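Local atomic coordinates of isatin hydrolase (Ralstonia solanacearum, PDB entry 5NMP), a protein that hydrolyses isatin, opening its five-membered ring, and binds manganese as a member of the putative cyclase family. Residues 107-119 against 142-154. Sequence-based numbering, arbitrary orientation.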
ATOM      1  N   VAL A 107      -1.580  10.343   2.447  1.00 50.87           N
ATOM      2  CA  VAL A 107      -2.080  11.013   1.253  1.00 50.60           C
ATOM      3  C   VAL A 107      -1.659  12.484   1.279  1.00 53.10           C
ATOM      4  O   VAL A 107      -1.817  13.163   2.293  1.00 57.01           O
ATOM      5  CB  VAL A 107      -3.621  10.898   1.135  1.00 48.71           C
ATOM      6  CG1 VAL A 107      -4.024   9.474   0.784  1.00 44.50           C
ATOM      7  CG2 VAL A 107      -4.301  11.335   2.428  1.00 48.04           C
ATOM      8  N   ALA A 108      -1.110  12.967   0.167  1.00 53.37           N
ATOM      9  CA  ALA A 108      -0.567  14.324   0.107  1.00 51.14           C
ATOM     10  C   ALA A 108      -0.276  14.769  -1.326  1.00 55.58           C
ATOM     11  O   ALA A 108       0.006  13.940  -2.197  1.00 54.20           O
ATOM     12  CB  ALA A 108       0.706  14.420   0.949  1.00 47.23           C
ATOM     13  N   PRO A 109      -0.346  16.089  -1.572  1.00 55.87           N
ATOM     14  CA  PRO A 109       0.045  16.668  -2.863  1.00 53.40           C
ATOM     15  C   PRO A 109       1.546  16.535  -3.100  1.00 51.75           C
ATOM     16  O   PRO A 109       2.294  16.282  -2.154  1.00 52.32           O
ATOM     17  CB  PRO A 109      -0.353  18.144  -2.727  1.00 52.06           C
ATOM     18  CG  PRO A 109      -1.333  18.186  -1.611  1.00 53.36           C
ATOM     19  CD  PRO A 109      -0.913  17.102  -0.669  1.00 53.85           C
ATOM     20  N   ALA A 110       1.982  16.706  -4.343  1.00 50.17           N
ATOM     21  CA  ALA A 110       3.404  16.618  -4.654  1.00 49.64           C
ATOM     22  C   ALA A 110       3.834  17.627  -5.705  1.00 50.86           C
ATOM     23  O   ALA A 110       3.054  18.006  -6.583  1.00 54.17           O
ATOM     24  CB  ALA A 110       3.756  15.219  -5.115  1.00 49.10           C
ATOM     25  N   VAL A 111       5.084  18.064  -5.598  1.00 46.62           N
ATOM     26  CA  VAL A 111       5.727  18.820  -6.660  1.00 49.04           C
ATOM     27  C   VAL A 111       6.860  17.973  -7.218  1.00 47.41           C
ATOM     28  O   VAL A 111       7.447  17.162  -6.501  1.00 46.17           O
ATOM     29  CB  VAL A 111       6.267  20.178  -6.172  1.00 49.04           C
ATOM     30  CG1 VAL A 111       5.130  21.034  -5.645  1.00 44.31           C
ATOM     31  CG2 VAL A 111       7.336  19.982  -5.104  1.00 47.35           C
ATOM     32  N   VAL A 112       7.156  18.146  -8.499  1.00 49.28           N
ATOM     33  CA  VAL A 112       8.201  17.355  -9.137  1.00 48.18           C
ATOM     34  C   VAL A 112       9.328  18.245  -9.650  1.00 47.87           C
ATOM     35  O   VAL A 112       9.105  19.122 -10.482  1.00 50.77           O
ATOM     36  CB  VAL A 112       7.637  16.515 -10.297  1.00 48.74           C
ATOM     37  CG1 VAL A 112       8.741  15.703 -10.948  1.00 45.69           C
ATOM     38  CG2 VAL A 112       6.521  15.604  -9.800  1.00 49.15           C
ATOM     39  N   ILE A 113      10.535  18.015  -9.145  1.00 48.02           N
ATOM     40  CA  ILE A 113      11.709  18.782  -9.557  1.00 50.89           C
ATOM     41  C   ILE A 113      12.534  17.992 -10.565  1.00 56.47           C
ATOM     42  O   ILE A 113      13.146  16.984 -10.211  1.00 58.81           O
ATOM     43  CB  ILE A 113      12.608  19.145  -8.351  1.00 48.69           C
ATOM     44  CG1 ILE A 113      11.765  19.614  -7.161  1.00 48.29           C
ATOM     45  CG2 ILE A 113      13.646  20.183  -8.745  1.00 46.68           C
ATOM     46  CD1 ILE A 113      10.938  20.841  -7.434  1.00 49.78           C
ATOM     47  N   ASP A 114      12.555  18.447 -11.816  1.00 58.08           N
ATOM     48  CA  ASP A 114      13.261  17.728 -12.874  1.00 56.46           C
ATOM     49  C   ASP A 114      14.717  18.160 -13.009  1.00 59.62           C
ATOM     50  O   ASP A 114      15.009  19.286 -13.419  1.00 61.09           O
ATOM     51  CB  ASP A 114      12.552  17.912 -14.216  1.00 56.79           C
ATOM     52  CG  ASP A 114      13.237  17.159 -15.345  1.00 59.40           C
ATOM     53  OD1 ASP A 114      13.827  16.090 -15.075  1.00 56.28           O
ATOM     54  OD2 ASP A 114      13.190  17.634 -16.500  1.00 60.88           O
ATOM     55  N   ALA A 115      15.626  17.248 -12.679  1.00 59.98           N
ATOM     56  CA  ALA A 115      17.056  17.503 -12.794  1.00 57.47           C
ATOM     57  C   ALA A 115      17.747  16.418 -13.614  1.00 61.91           C
ATOM     58  O   ALA A 115      18.949  16.200 -13.477  1.00 68.44           O
ATOM     59  CB  ALA A 115      17.686  17.601 -11.416  1.00 52.03           C
ATOM     60  N   SER A 116      16.981  15.745 -14.466  1.00 57.80           N
ATOM     61  CA  SER A 116      17.496  14.616 -15.237  1.00 58.59           C
ATOM     62  C   SER A 116      18.637  15.007 -16.182  1.00 58.07           C
ATOM     63  O   SER A 116      19.583  14.242 -16.367  1.00 57.34           O
ATOM     64  CB  SER A 116      16.361  13.956 -16.028  1.00 61.15           C
ATOM     65  OG  SER A 116      15.640  14.908 -16.790  1.00 66.31           O
ATOM     66  N   ALA A 117      18.551  16.195 -16.773  1.00 54.68           N
ATOM     67  CA  ALA A 117      19.591  16.665 -17.683  1.00 57.19           C
ATOM     68  C   ALA A 117      20.904  16.928 -16.947  1.00 56.18           C
ATOM     69  O   ALA A 117      21.985  16.704 -17.490  1.00 57.14           O
ATOM     70  CB  ALA A 117      19.134  17.918 -18.404  1.00 53.52           C
ATOM     71  N   GLN A 118      20.801  17.399 -15.707  1.00 52.53           N
ATOM     72  CA  GLN A 118      21.975  17.719 -14.903  1.00 52.81           C
ATOM     73  C   GLN A 118      22.671  16.456 -14.412  1.00 52.90           C
ATOM     74  O   GLN A 118      23.899  16.367 -14.427  1.00 55.85           O
ATOM     75  CB  GLN A 118      21.589  18.599 -13.708  1.00 53.40           C
ATOM     76  CG  GLN A 118      21.245  20.042 -14.063  1.00 56.48           C
ATOM     77  CD  GLN A 118      19.879  20.188 -14.709  1.00 60.11           C
ATOM     78  OE1 GLN A 118      19.078  19.251 -14.727  1.00 63.95           O
ATOM     79  NE2 GLN A 118      19.604  21.372 -15.243  1.00 60.90           N
ATOM     80  N   VAL A 119      21.874  15.486 -13.975  1.00 50.61           N
ATOM     81  CA  VAL A 119      22.388  14.222 -13.462  1.00 48.88           C
ATOM     82  C   VAL A 119      22.993  13.390 -14.592  1.00 55.74           C
ATOM     83  O   VAL A 119      23.901  12.583 -14.380  1.00 61.74           O
ATOM     84  CB  VAL A 119      21.276  13.433 -12.745  1.00 46.73           C
ATOM     85  CG1 VAL A 119      21.780  12.081 -12.263  1.00 44.89           C
ATOM     86  CG2 VAL A 119      20.736  14.248 -11.576  1.00 44.96           C
ATOM     87  N   ILE A 142       6.472  26.261  -3.754  1.00 52.80           N
ATOM     88  CA  ILE A 142       6.278  24.903  -3.261  1.00 53.20           C
ATOM     89  C   ILE A 142       5.352  24.917  -2.045  1.00 57.38           C
ATOM     90  O   ILE A 142       5.677  25.524  -1.024  1.00 59.77           O
ATOM     91  CB  ILE A 142       7.615  24.247  -2.879  1.00 52.77           C
ATOM     92  CG1 ILE A 142       8.560  24.214  -4.083  1.00 51.73           C
ATOM     93  CG2 ILE A 142       7.391  22.853  -2.325  1.00 52.35           C
ATOM     94  CD1 ILE A 142       9.951  23.732  -3.750  1.00 42.98           C
ATOM     95  N   PRO A 143       4.192  24.252  -2.151  1.00 59.19           N
ATOM     96  CA  PRO A 143       3.164  24.316  -1.102  1.00 57.15           C
ATOM     97  C   PRO A 143       3.528  23.532   0.160  1.00 58.16           C
ATOM     98  O   PRO A 143       4.171  22.485   0.085  1.00 57.60           O
ATOM     99  CB  PRO A 143       1.934  23.711  -1.784  1.00 49.78           C
ATOM    100  CG  PRO A 143       2.492  22.784  -2.795  1.00 50.17           C
ATOM    101  CD  PRO A 143       3.772  23.410  -3.284  1.00 54.32           C
ATOM    102  N   ALA A 144       3.115  24.048   1.312  1.00 60.30           N
ATOM    103  CA  ALA A 144       3.380  23.385   2.581  1.00 59.22           C
ATOM    104  C   ALA A 144       2.562  22.107   2.695  1.00 59.91           C
ATOM    105  O   ALA A 144       1.377  22.090   2.365  1.00 59.74           O
ATOM    106  CB  ALA A 144       3.079  24.318   3.743  1.00 54.65           C
ATOM    107  N   GLY A 145       3.203  21.038   3.157  1.00 58.63           N
ATOM    108  CA  GLY A 145       2.538  19.758   3.322  1.00 57.48           C
ATOM    109  C   GLY A 145       2.586  18.899   2.073  1.00 57.42           C
ATOM    110  O   GLY A 145       1.845  17.924   1.951  1.00 62.02           O
ATOM    111  N   ALA A 146       3.466  19.254   1.144  1.00 54.81           N
ATOM    112  CA  ALA A 146       3.577  18.533  -0.118  1.00 50.40           C
ATOM    113  C   ALA A 146       4.856  17.712  -0.194  1.00 49.19           C
ATOM    114  O   ALA A 146       5.876  18.085   0.386  1.00 49.55           O
ATOM    115  CB  ALA A 146       3.514  19.506  -1.287  1.00 48.23           C
ATOM    116  N   TRP A 147       4.794  16.589  -0.905  1.00 50.03           N
ATOM    117  CA  TRP A 147       5.999  15.842  -1.247  1.00 48.35           C
ATOM    118  C   TRP A 147       6.864  16.650  -2.202  1.00 45.16           C
ATOM    119  O   TRP A 147       6.355  17.358  -3.071  1.00 47.33           O
ATOM    120  CB  TRP A 147       5.668  14.499  -1.905  1.00 47.80           C
ATOM    121  CG  TRP A 147       5.167  13.434  -0.988  1.00 49.63           C
ATOM    122  CD1 TRP A 147       3.872  13.051  -0.810  1.00 41.65           C
ATOM    123  CD2 TRP A 147       5.956  12.588  -0.141  1.00 47.77           C
ATOM    124  NE1 TRP A 147       3.801  12.028   0.103  1.00 47.23           N
ATOM    125  CE2 TRP A 147       5.068  11.726   0.530  1.00 46.70           C
ATOM    126  CE3 TRP A 147       7.326  12.482   0.120  1.00 41.92           C
ATOM    127  CZ2 TRP A 147       5.502  10.771   1.446  1.00 49.08           C
ATOM    128  CZ3 TRP A 147       7.756  11.532   1.029  1.00 44.38           C
ATOM    129  CH2 TRP A 147       6.847  10.690   1.681  1.00 49.60           C
ATOM    130  N   VAL A 148       8.175  16.538  -2.042  1.00 45.25           N
ATOM    131  CA  VAL A 148       9.098  17.041  -3.045  1.00 47.57           C
ATOM    132  C   VAL A 148       9.725  15.849  -3.759  1.00 48.45           C
ATOM    133  O   VAL A 148      10.586  15.165  -3.204  1.00 51.07           O
ATOM    134  CB  VAL A 148      10.192  17.928  -2.430  1.00 49.39           C
ATOM    135  CG1 VAL A 148      11.175  18.380  -3.502  1.00 47.71           C
ATOM    136  CG2 VAL A 148       9.567  19.124  -1.742  1.00 49.25           C
ATOM    137  N   LEU A 149       9.275  15.591  -4.982  1.00 47.11           N
ATOM    138  CA  LEU A 149       9.771  14.452  -5.747  1.00 46.32           C
ATOM    139  C   LEU A 149      10.936  14.861  -6.648  1.00 48.03           C
ATOM    140  O   LEU A 149      10.778  15.660  -7.574  1.00 48.07           O
ATOM    141  CB  LEU A 149       8.640  13.825  -6.570  1.00 38.64           C
ATOM    142  CG  LEU A 149       7.441  13.347  -5.742  1.00 38.64           C
ATOM    143  CD1 LEU A 149       6.423  12.621  -6.605  1.00 40.25           C
ATOM    144  CD2 LEU A 149       7.890  12.465  -4.583  1.00 36.63           C
ATOM    145  N   PHE A 150      12.106  14.307  -6.352  1.00 44.67           N
ATOM    146  CA  PHE A 150      13.343  14.615  -7.059  1.00 43.12           C
ATOM    147  C   PHE A 150      13.508  13.717  -8.286  1.00 45.78           C
ATOM    148  O   PHE A 150      13.980  12.587  -8.172  1.00 48.27           O
ATOM    149  CB  PHE A 150      14.531  14.448  -6.102  1.00 45.26           C
ATOM    150  CG  PHE A 150      15.839  14.959  -6.638  1.00 46.70           C
ATOM    151  CD1 PHE A 150      15.879  15.910  -7.646  1.00 48.00           C
ATOM    152  CD2 PHE A 150      17.038  14.483  -6.124  1.00 47.76           C
ATOM    153  CE1 PHE A 150      17.091  16.376  -8.131  1.00 51.45           C
ATOM    154  CE2 PHE A 150      18.252  14.944  -6.605  1.00 50.10           C
ATOM    155  CZ  PHE A 150      18.280  15.893  -7.610  1.00 50.66           C
ATOM    156  N   ARG A 151      13.119  14.217  -9.455  1.00 48.74           N
ATOM    157  CA  ARG A 151      13.247  13.444 -10.691  1.00 50.18           C
ATOM    158  C   ARG A 151      14.660  13.503 -11.263  1.00 53.07           C
ATOM    159  O   ARG A 151      15.186  14.583 -11.532  1.00 56.29           O
ATOM    160  CB  ARG A 151      12.260  13.930 -11.749  1.00 48.53           C
ATOM    161  CG  ARG A 151      12.420  13.189 -13.058  1.00 46.30           C
ATOM    162  CD  ARG A 151      11.657  13.824 -14.198  1.00 48.42           C
ATOM    163  NE  ARG A 151      12.022  13.192 -15.461  1.00 53.04           N
ATOM    164  CZ  ARG A 151      11.781  13.712 -16.659  1.00 58.88           C
ATOM    165  NH1 ARG A 151      11.167  14.883 -16.767  1.00 63.59           N
ATOM    166  NH2 ARG A 151      12.159  13.058 -17.750  1.00 56.74           N
ATOM    167  N   THR A 152      15.260  12.334 -11.467  1.00 51.76           N
ATOM    168  CA  THR A 152      16.631  12.244 -11.956  1.00 50.32           C
ATOM    169  C   THR A 152      16.786  11.248 -13.104  1.00 49.29           C
ATOM    170  O   THR A 152      17.878  11.098 -13.649  1.00 53.04           O
ATOM    171  CB  THR A 152      17.590  11.827 -10.831  1.00 52.38           C
ATOM    172  OG1 THR A 152      17.141  10.589 -10.266  1.00 52.43           O
ATOM    173  CG2 THR A 152      17.641  12.891  -9.741  1.00 50.32           C
ATOM    174  N   ASP A 153      15.694  10.569 -13.453  1.00 48.47           N
ATOM    175  CA  ASP A 153      15.699   9.485 -14.445  1.00 49.75           C
ATOM    176  C   ASP A 153      16.627   8.337 -14.045  1.00 47.34           C
ATOM    177  O   ASP A 153      17.011   7.516 -14.877  1.00 50.10           O
ATOM    178  CB  ASP A 153      16.088  10.010 -15.834  1.00 54.10           C
ATOM    179  CG  ASP A 153      14.907  10.590 -16.592  1.00 59.78           C
ATOM    180  OD1 ASP A 153      13.836  10.786 -15.978  1.00 58.28           O
ATOM    181  OD2 ASP A 153      15.052  10.858 -17.806  1.00 65.62           O
ATOM    182  N   TRP A 154      16.966   8.272 -12.761  1.00 46.42           N
ATOM    183  CA  TRP A 154      17.848   7.233 -12.242  1.00 45.36           C
ATOM    184  C   TRP A 154      17.192   5.854 -12.295  1.00 47.82           C
ATOM    185  O   TRP A 154      17.876   4.832 -12.331  1.00 50.36           O
ATOM    186  CB  TRP A 154      18.256   7.559 -10.804  1.00 43.07           C
ATOM    187  CG  TRP A 154      19.474   6.832 -10.343  1.00 43.45           C
ATOM    188  CD1 TRP A 154      19.519   5.622  -9.713  1.00 44.44           C
ATOM    189  CD2 TRP A 154      20.831   7.269 -10.471  1.00 46.03           C
ATOM    190  NE1 TRP A 154      20.824   5.278  -9.442  1.00 44.07           N
ATOM    191  CE2 TRP A 154      21.648   6.275  -9.896  1.00 53.29           C
ATOM    192  CE3 TRP A 154      21.434   8.407 -11.015  1.00 44.48           C
ATOM    193  CZ2 TRP A 154      23.039   6.383  -9.852  1.00 54.74           C
ATOM    194  CZ3 TRP A 154      22.815   8.514 -10.969  1.00 50.57           C
ATOM    195  CH2 TRP A 154      23.601   7.507 -10.391  1.00 53.94           C
TER
HETATM  196  O   HOH W   1      19.733  11.207 -15.945  1.00 53.89           O
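Two neighbouring parallel strands of the central mixed sheet, 107-114 and 147-151, meet here, joined by a beta-alpha-beta crossover through helix 129-139. Six backbone hydrogen bonds link the segments, from W147 N to P109 O (2.8 Å) through to the last, from A115 N, just past the strand, to R151 O (2.9 Å). A110, V112, W147 and L149 share one face; A110 CB lies against W147 CB (3.8 Å). V111, I113 and V148 line the other face, beneath helix 129-139, where W135 packs on V111 and I113. V111 CG1 touches P143 CD at 3.6 Å. At the C-terminal ends, the D114 and R151 side chains lie alongside one another with their ends in the same direction. Their carboxylate and guanidinium planes are 9° apart. D114 OD1 sits over the guanidinium face, 3.4 Å from R151 NH1, so this salt bridge is charge attraction without a directed N-H. R151 keeps CG anti to its N (chi1 177°) and extends to D153, where NE bonds OD1 at 3.1 Å, in the guanidinium plane. D114 OD1 accepts from S116 OG (2.8 Å) and from S116 N; the second bond closes an Asx turn. The W147 side chain is about 8 Å from that of the manganese ligand D82. This right-handed beta-alpha-beta unit belongs to the parallel part of the mixed sheet of this cyclase-family domain.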